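Local atomic coordinates of putative hydrolase (Bacteroides ovatus, PDB entry 4HBS), a protein that is of unknown function but is probably a hydrolase, built as a five-bladed beta-propeller related to the beta-fructosidase clan. Residues A[218-230]-A[237-249]. Sequence-based numbering, arbitrary orientation.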
ATOM      1  N   ASN A 218      -7.261 -16.305   9.490  1.00 57.61           N
ATOM      2  CA  ASN A 218      -7.087 -15.722  10.839  1.00 58.11           C
ATOM      3  C   ASN A 218      -8.379 -15.133  11.319  1.00 62.72           C
ATOM      4  O   ASN A 218      -9.259 -14.826  10.513  1.00 61.58           O
ATOM      5  CB  ASN A 218      -6.071 -14.547  10.876  1.00 56.94           C
ATOM      6  CG  ASN A 218      -4.687 -14.779  10.378  1.00 94.46           C
ATOM      7  OD1 ASN A 218      -4.175 -15.903  10.359  1.00 93.67           O
ATOM      8  ND2 ASN A 218      -3.979 -13.672  10.163  1.00 88.95           N
ATOM      9  N   ASP A 219      -8.457 -14.881  12.624  1.00 60.20           N
ATOM     10  CA  ASP A 219      -9.514 -14.086  13.246  1.00 59.63           C
ATOM     11  C   ASP A 219      -8.778 -13.058  14.136  1.00 63.88           C
ATOM     12  O   ASP A 219      -9.313 -12.564  15.117  1.00 64.72           O
ATOM     13  CB  ASP A 219     -10.535 -14.959  14.000  1.00 62.74           C
ATOM     14  CG  ASP A 219     -10.024 -15.686  15.222  1.00 79.29           C
ATOM     15  OD1 ASP A 219      -8.782 -15.840  15.353  1.00 82.27           O
ATOM     16  OD2 ASP A 219     -10.864 -16.133  16.035  1.00 86.04           O
ATOM     17  N   HIS A 220      -7.555 -12.697  13.707  1.00 59.66           N
ATOM     18  CA  HIS A 220      -6.626 -11.853  14.421  1.00 59.09           C
ATOM     19  C   HIS A 220      -7.019 -10.400  14.344  1.00 59.95           C
ATOM     20  O   HIS A 220      -7.375  -9.892  13.279  1.00 58.45           O
ATOM     21  CB  HIS A 220      -5.187 -12.007  13.854  1.00 60.03           C
ATOM     22  CG  HIS A 220      -4.579 -13.374  13.983  1.00 65.13           C
ATOM     23  ND1 HIS A 220      -5.207 -14.399  14.684  1.00 68.46           N
ATOM     24  CD2 HIS A 220      -3.415 -13.850  13.484  1.00 66.98           C
ATOM     25  CE1 HIS A 220      -4.416 -15.454  14.570  1.00 68.65           C
ATOM     26  NE2 HIS A 220      -3.332 -15.171  13.850  1.00 68.33           N
ATOM     27  N   THR A 221      -6.826  -9.719  15.464  1.00 55.47           N
ATOM     28  CA  THR A 221      -7.089  -8.294  15.651  1.00 53.33           C
ATOM     29  C   THR A 221      -5.930  -7.490  15.011  1.00 55.98           C
ATOM     30  O   THR A 221      -6.174  -6.460  14.386  1.00 54.42           O
ATOM     31  CB  THR A 221      -7.288  -8.051  17.172  1.00 55.44           C
ATOM     32  OG1 THR A 221      -8.672  -8.224  17.433  1.00 49.77           O
ATOM     33  CG2 THR A 221      -6.798  -6.683  17.658  1.00 55.08           C
ATOM     34  N   LEU A 222      -4.681  -7.975  15.180  1.00 52.71           N
ATOM     35  CA  LEU A 222      -3.482  -7.349  14.632  1.00 51.87           C
ATOM     36  C   LEU A 222      -3.334  -7.759  13.159  1.00 55.03           C
ATOM     37  O   LEU A 222      -3.647  -8.895  12.795  1.00 55.34           O
ATOM     38  CB  LEU A 222      -2.239  -7.775  15.446  1.00 53.40           C
ATOM     39  CG  LEU A 222      -2.281  -7.501  16.964  1.00 59.19           C
ATOM     40  CD1 LEU A 222      -1.323  -8.410  17.708  1.00 61.09           C
ATOM     41  CD2 LEU A 222      -1.965  -6.049  17.272  1.00 60.34           C
ATOM     42  N   GLY A 223      -2.876  -6.834  12.327  1.00 50.14           N
ATOM     43  CA  GLY A 223      -2.731  -7.069  10.898  1.00 48.91           C
ATOM     44  C   GLY A 223      -1.372  -7.562  10.465  1.00 54.06           C
ATOM     45  O   GLY A 223      -0.770  -6.943   9.591  1.00 54.38           O
ATOM     46  N   TYR A 224      -0.854  -8.672  11.064  1.00 50.73           N
ATOM     47  CA  TYR A 224       0.450  -9.228  10.662  1.00 50.48           C
ATOM     48  C   TYR A 224       0.393  -9.582   9.196  1.00 57.18           C
ATOM     49  O   TYR A 224      -0.507 -10.321   8.791  1.00 58.29           O
ATOM     50  CB  TYR A 224       0.832 -10.462  11.480  1.00 51.54           C
ATOM     51  CG  TYR A 224       1.231 -10.163  12.904  1.00 52.57           C
ATOM     52  CD1 TYR A 224       2.473  -9.616  13.199  1.00 54.45           C
ATOM     53  CD2 TYR A 224       0.403 -10.515  13.971  1.00 53.77           C
ATOM     54  CE1 TYR A 224       2.875  -9.398  14.517  1.00 55.92           C
ATOM     55  CE2 TYR A 224       0.790 -10.293  15.291  1.00 55.33           C
ATOM     56  CZ  TYR A 224       2.024  -9.722  15.562  1.00 61.80           C
ATOM     57  OH  TYR A 224       2.444  -9.516  16.855  1.00 62.86           O
ATOM     58  N   GLY A 225       1.283  -8.990   8.407  1.00 54.54           N
ATOM     59  CA  GLY A 225       1.343  -9.212   6.969  1.00 54.64           C
ATOM     60  C   GLY A 225       0.825  -8.073   6.109  1.00 58.19           C
ATOM     61  O   GLY A 225       0.857  -8.189   4.877  1.00 57.70           O
ATOM     62  N   ASP A 226       0.355  -6.944   6.730  1.00 54.14           N
ATOM     63  CA  ASP A 226      -0.093  -5.763   5.962  1.00 52.35           C
ATOM     64  C   ASP A 226       1.057  -5.307   5.041  1.00 55.15           C
ATOM     65  O   ASP A 226       0.811  -4.844   3.925  1.00 55.44           O
ATOM     66  CB  ASP A 226      -0.542  -4.631   6.889  1.00 53.70           C
ATOM     67  CG  ASP A 226      -1.885  -4.839   7.569  1.00 66.49           C
ATOM     68  OD1 ASP A 226      -2.725  -5.586   7.018  1.00 65.57           O
ATOM     69  OD2 ASP A 226      -2.101  -4.243   8.648  1.00 77.07           O
ATOM     70  N   THR A 227       2.309  -5.447   5.539  1.00 49.28           N
ATOM     71  CA  THR A 227       3.553  -5.292   4.798  1.00 47.71           C
ATOM     72  C   THR A 227       4.321  -6.595   5.043  1.00 50.23           C
ATOM     73  O   THR A 227       4.036  -7.311   6.015  1.00 49.47           O
ATOM     74  CB  THR A 227       4.334  -4.036   5.182  1.00 51.66           C
ATOM     75  OG1 THR A 227       4.922  -4.220   6.468  1.00 55.12           O
ATOM     76  CG2 THR A 227       3.479  -2.791   5.137  1.00 44.96           C
HETATM   77  N   MSE A 228       5.266  -6.908   4.160  1.00 45.47           N
HETATM   78  CA  MSE A 228       6.043  -8.135   4.224  1.00 44.70           C
HETATM   79  C   MSE A 228       7.472  -7.944   3.805  1.00 50.25           C
HETATM   80  O   MSE A 228       7.820  -6.933   3.196  1.00 50.12           O
HETATM   81  CB  MSE A 228       5.420  -9.150   3.281  1.00 46.16           C
HETATM   82  CG  MSE A 228       4.496 -10.095   3.947  1.00 52.04           C
HETATM   83 SE   MSE A 228       3.351 -11.065   2.718  0.75 57.84          SE
HETATM   84  CE  MSE A 228       4.325 -11.095   1.280  1.00 54.64           C
ATOM     85  N   TRP A 229       8.296  -8.954   4.087  1.00 48.56           N
ATOM     86  CA  TRP A 229       9.678  -9.004   3.635  1.00 49.56           C
ATOM     87  C   TRP A 229      10.103 -10.469   3.453  1.00 57.77           C
ATOM     88  O   TRP A 229      10.238 -11.187   4.440  1.00 59.30           O
ATOM     89  CB  TRP A 229      10.633  -8.266   4.586  1.00 48.16           C
ATOM     90  CG  TRP A 229      12.061  -8.526   4.236  1.00 50.29           C
ATOM     91  CD1 TRP A 229      12.926  -9.343   4.901  1.00 54.76           C
ATOM     92  CD2 TRP A 229      12.688  -8.219   2.985  1.00 50.06           C
ATOM     93  NE1 TRP A 229      14.080  -9.502   4.173  1.00 54.95           N
ATOM     94  CE2 TRP A 229      13.974  -8.793   3.009  1.00 55.19           C
ATOM     95  CE3 TRP A 229      12.304  -7.470   1.861  1.00 50.09           C
ATOM     96  CZ2 TRP A 229      14.889  -8.615   1.974  1.00 55.03           C
ATOM     97  CZ3 TRP A 229      13.216  -7.295   0.836  1.00 51.88           C
ATOM     98  CH2 TRP A 229      14.476  -7.897   0.881  1.00 54.12           C
ATOM     99  N   GLU A 230      10.305 -10.909   2.202  1.00 55.79           N
ATOM    100  CA  GLU A 230      10.760 -12.268   1.912  1.00 57.84           C
ATOM    101  C   GLU A 230      12.287 -12.253   2.056  1.00 63.37           C
ATOM    102  O   GLU A 230      12.968 -11.654   1.225  1.00 62.89           O
ATOM    103  CB  GLU A 230      10.285 -12.705   0.509  1.00 59.45           C
ATOM    104  CG  GLU A 230      10.523 -14.177   0.196  1.00 76.31           C
ATOM    105  CD  GLU A 230       9.538 -14.804  -0.776  1.00107.85           C
ATOM    106  OE1 GLU A 230       9.063 -14.088  -1.691  1.00114.49           O
ATOM    107  OE2 GLU A 230       9.229 -16.007  -0.617  1.00100.41           O
ATOM    108  N   TYR A 237       8.779 -12.344   6.459  1.00 50.59           N
ATOM    109  CA  TYR A 237       8.518 -11.547   7.654  1.00 49.99           C
ATOM    110  C   TYR A 237       7.240 -10.769   7.423  1.00 52.69           C
ATOM    111  O   TYR A 237       7.024 -10.275   6.324  1.00 52.11           O
ATOM    112  CB  TYR A 237       9.714 -10.659   8.001  1.00 51.55           C
ATOM    113  CG  TYR A 237      10.828 -11.500   8.581  1.00 55.58           C
ATOM    114  CD1 TYR A 237      11.689 -12.212   7.752  1.00 58.62           C
ATOM    115  CD2 TYR A 237      10.901 -11.745   9.948  1.00 57.48           C
ATOM    116  CE1 TYR A 237      12.633 -13.096   8.271  1.00 61.51           C
ATOM    117  CE2 TYR A 237      11.846 -12.618  10.479  1.00 60.44           C
ATOM    118  CZ  TYR A 237      12.702 -13.304   9.635  1.00 68.24           C
ATOM    119  OH  TYR A 237      13.661 -14.132  10.164  1.00 71.97           O
ATOM    120  N   LEU A 238       6.347 -10.776   8.429  1.00 48.48           N
ATOM    121  CA  LEU A 238       5.015 -10.168   8.408  1.00 46.30           C
ATOM    122  C   LEU A 238       4.952  -9.102   9.495  1.00 50.74           C
ATOM    123  O   LEU A 238       5.148  -9.441  10.660  1.00 52.94           O
ATOM    124  CB  LEU A 238       3.965 -11.266   8.675  1.00 46.21           C
ATOM    125  CG  LEU A 238       4.172 -12.599   7.972  1.00 50.53           C
ATOM    126  CD1 LEU A 238       3.540 -13.706   8.760  1.00 51.30           C
ATOM    127  CD2 LEU A 238       3.639 -12.549   6.579  1.00 51.25           C
ATOM    128  N   TYR A 239       4.734  -7.829   9.138  1.00 44.71           N
ATOM    129  CA  TYR A 239       4.715  -6.741  10.120  1.00 44.67           C
ATOM    130  C   TYR A 239       3.324  -6.195  10.348  1.00 50.09           C
ATOM    131  O   TYR A 239       2.421  -6.382   9.528  1.00 49.13           O
ATOM    132  CB  TYR A 239       5.613  -5.565   9.670  1.00 44.71           C
ATOM    133  CG  TYR A 239       7.012  -5.982   9.334  1.00 46.43           C
ATOM    134  CD1 TYR A 239       7.318  -6.517   8.087  1.00 48.40           C
ATOM    135  CD2 TYR A 239       8.020  -5.929  10.285  1.00 47.87           C
ATOM    136  CE1 TYR A 239       8.595  -6.989   7.797  1.00 49.32           C
ATOM    137  CE2 TYR A 239       9.304  -6.390  10.005  1.00 49.60           C
ATOM    138  CZ  TYR A 239       9.590  -6.919   8.753  1.00 53.78           C
ATOM    139  OH  TYR A 239      10.840  -7.400   8.447  1.00 52.55           O
ATOM    140  N   THR A 240       3.179  -5.453  11.449  1.00 47.95           N
ATOM    141  CA  THR A 240       1.944  -4.759  11.804  1.00 47.73           C
ATOM    142  C   THR A 240       2.259  -3.701  12.820  1.00 53.90           C
ATOM    143  O   THR A 240       3.361  -3.699  13.379  1.00 55.10           O
ATOM    144  CB  THR A 240       0.857  -5.732  12.338  1.00 53.82           C
ATOM    145  OG1 THR A 240      -0.434  -5.091  12.249  1.00 55.79           O
ATOM    146  CG2 THR A 240       1.142  -6.238  13.773  1.00 50.01           C
ATOM    147  N   THR A 241       1.300  -2.799  13.052  1.00 50.19           N
ATOM    148  CA  THR A 241       1.393  -1.793  14.087  1.00 50.61           C
ATOM    149  C   THR A 241       0.130  -1.811  14.899  1.00 54.91           C
ATOM    150  O   THR A 241      -0.922  -2.234  14.417  1.00 53.11           O
ATOM    151  CB  THR A 241       1.672  -0.380  13.543  1.00 61.26           C
ATOM    152  OG1 THR A 241       0.761  -0.062  12.491  1.00 59.62           O
ATOM    153  CG2 THR A 241       3.103  -0.207  13.083  1.00 61.44           C
ATOM    154  N   SER A 242       0.260  -1.401  16.155  1.00 54.23           N
ATOM    155  CA  SER A 242      -0.828  -1.251  17.118  1.00 54.89           C
ATOM    156  C   SER A 242      -0.451  -0.052  17.985  1.00 59.70           C
ATOM    157  O   SER A 242       0.565  -0.125  18.668  1.00 60.77           O
ATOM    158  CB  SER A 242      -1.002  -2.528  17.940  1.00 60.02           C
ATOM    159  OG  SER A 242      -2.204  -2.501  18.696  1.00 70.20           O
ATOM    160  N   ASN A 243      -1.183   1.078  17.881  1.00 55.47           N
ATOM    161  CA  ASN A 243      -0.851   2.325  18.605  1.00 56.08           C
ATOM    162  C   ASN A 243       0.592   2.766  18.284  1.00 59.59           C
ATOM    163  O   ASN A 243       1.387   3.069  19.181  1.00 59.83           O
ATOM    164  CB  ASN A 243      -1.077   2.198  20.117  1.00 60.46           C
ATOM    165  CG  ASN A 243      -2.516   2.317  20.482  1.00 88.21           C
ATOM    166  OD1 ASN A 243      -2.966   3.373  20.944  1.00 90.76           O
ATOM    167  ND2 ASN A 243      -3.279   1.252  20.260  1.00 75.51           N
ATOM    168  N   TYR A 244       0.914   2.754  16.974  1.00 55.18           N
ATOM    169  CA  TYR A 244       2.193   3.155  16.394  1.00 54.83           C
ATOM    170  C   TYR A 244       3.421   2.364  16.931  1.00 59.70           C
ATOM    171  O   TYR A 244       4.547   2.850  16.827  1.00 60.13           O
ATOM    172  CB  TYR A 244       2.393   4.660  16.564  1.00 56.29           C
ATOM    173  CG  TYR A 244       1.254   5.467  15.989  1.00 57.80           C
ATOM    174  CD1 TYR A 244       1.157   5.696  14.622  1.00 58.85           C
ATOM    175  CD2 TYR A 244       0.236   5.952  16.805  1.00 59.08           C
ATOM    176  CE1 TYR A 244       0.088   6.412  14.079  1.00 59.30           C
ATOM    177  CE2 TYR A 244      -0.833   6.677  16.278  1.00 59.36           C
ATOM    178  CZ  TYR A 244      -0.925   6.872  14.907  1.00 67.14           C
ATOM    179  OH  TYR A 244      -1.961   7.616  14.370  1.00 67.76           O
ATOM    180  N   LYS A 245       3.207   1.122  17.423  1.00 56.23           N
ATOM    181  CA  LYS A 245       4.277   0.224  17.881  1.00 56.59           C
ATOM    182  C   LYS A 245       4.363  -0.853  16.845  1.00 60.34           C
ATOM    183  O   LYS A 245       3.323  -1.399  16.498  1.00 60.12           O
ATOM    184  CB  LYS A 245       3.980  -0.336  19.274  1.00 59.19           C
ATOM    185  CG  LYS A 245       4.310   0.670  20.365  1.00 66.53           C
ATOM    186  CD  LYS A 245       3.411   0.573  21.584  1.00 74.45           C
ATOM    187  CE  LYS A 245       3.358   1.873  22.348  1.00 85.62           C
ATOM    188  NZ  LYS A 245       2.350   2.820  21.780  1.00 96.78           N
ATOM    189  N   VAL A 246       5.571  -1.126  16.293  1.00 56.09           N
ATOM    190  CA  VAL A 246       5.759  -2.092  15.199  1.00 54.30           C
ATOM    191  C   VAL A 246       6.092  -3.465  15.737  1.00 59.47           C
ATOM    192  O   VAL A 246       7.148  -3.628  16.335  1.00 60.77           O
ATOM    193  CB  VAL A 246       6.865  -1.637  14.219  1.00 56.55           C
ATOM    194  CG1 VAL A 246       6.999  -2.611  13.053  1.00 55.58           C
ATOM    195  CG2 VAL A 246       6.616  -0.223  13.716  1.00 54.98           C
ATOM    196  N   ALA A 247       5.220  -4.461  15.493  1.00 55.50           N
ATOM    197  CA  ALA A 247       5.439  -5.858  15.897  1.00 56.17           C
ATOM    198  C   ALA A 247       5.693  -6.700  14.644  1.00 58.11           C
ATOM    199  O   ALA A 247       5.283  -6.308  13.556  1.00 55.48           O
ATOM    200  CB  ALA A 247       4.231  -6.373  16.659  1.00 57.12           C
ATOM    201  N   VAL A 248       6.356  -7.841  14.791  1.00 56.62           N
ATOM    202  CA  VAL A 248       6.689  -8.705  13.652  1.00 56.68           C
ATOM    203  C   VAL A 248       6.373 -10.201  13.935  1.00 62.98           C
ATOM    204  O   VAL A 248       6.480 -10.680  15.071  1.00 63.86           O
ATOM    205  CB  VAL A 248       8.184  -8.519  13.253  1.00 60.54           C
ATOM    206  CG1 VAL A 248       9.126  -8.959  14.373  1.00 62.20           C
ATOM    207  CG2 VAL A 248       8.519  -9.247  11.950  1.00 60.04           C
ATOM    208  N   ALA A 249       5.977 -10.908  12.864  1.00 59.21           N
ATOM    209  CA  ALA A 249       5.728 -12.349  12.833  1.00 60.10           C
ATOM    210  C   ALA A 249       6.419 -12.899  11.600  1.00 64.20           C
ATOM    211  O   ALA A 249       6.900 -12.101  10.795  1.00 63.84           O
ATOM    212  CB  ALA A 249       4.237 -12.635  12.782  1.00 59.97           C
TER
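Trp229 and Tyr237 pair through two backbone hydrogen bonds where strand 227-230 runs antiparallel to strand 237-242, their axes 4.8 Å apart at closest approach. The bond from Tyr237 N to Trp229 O measures 2.7 Å and is nearly straight at 168°. Just before strand 227-230, the type II turn from Gly223 to Asp226 is tied to strand 237-242, with Gly225 N giving a bond to Tyr239 O.

Tyr224 has the largest single share of the contact. Its CG lies anti to the carbonyl carbon (chi1 -72°), which lays the ring across strands 237-242 and 245-249. Thr240 CG2 sits over one ring face, 3.8 Å from the centroid, in a CH-pi contact. Ala249 CB approaches Tyr224 CD1 at 3.5 Å, and Ala247 CB lies 3.6 Å from Tyr224 OH. Replacing Tyr224 by an alanine would probably take the ring from Thr240 CG2 and open a gap beside Ala247 and Ala249. Leu222 CD2 extends this apolar row to Ser242 CB.

Next to Gly225, the selenomethionine Met228 and Leu238 lie side by side, CG to CD2 3.7 Å. On the other face, Trp229 CB meets the ring edge of Tyr239, whose hydroxyl bonds to Pro328 O. Main-chain bonds thus hold this edge strand of a propeller blade, probably its innermost, while the Gly225 bond and largely apolar contacts pack the preceding loop onto strands 237-242 and 245-249.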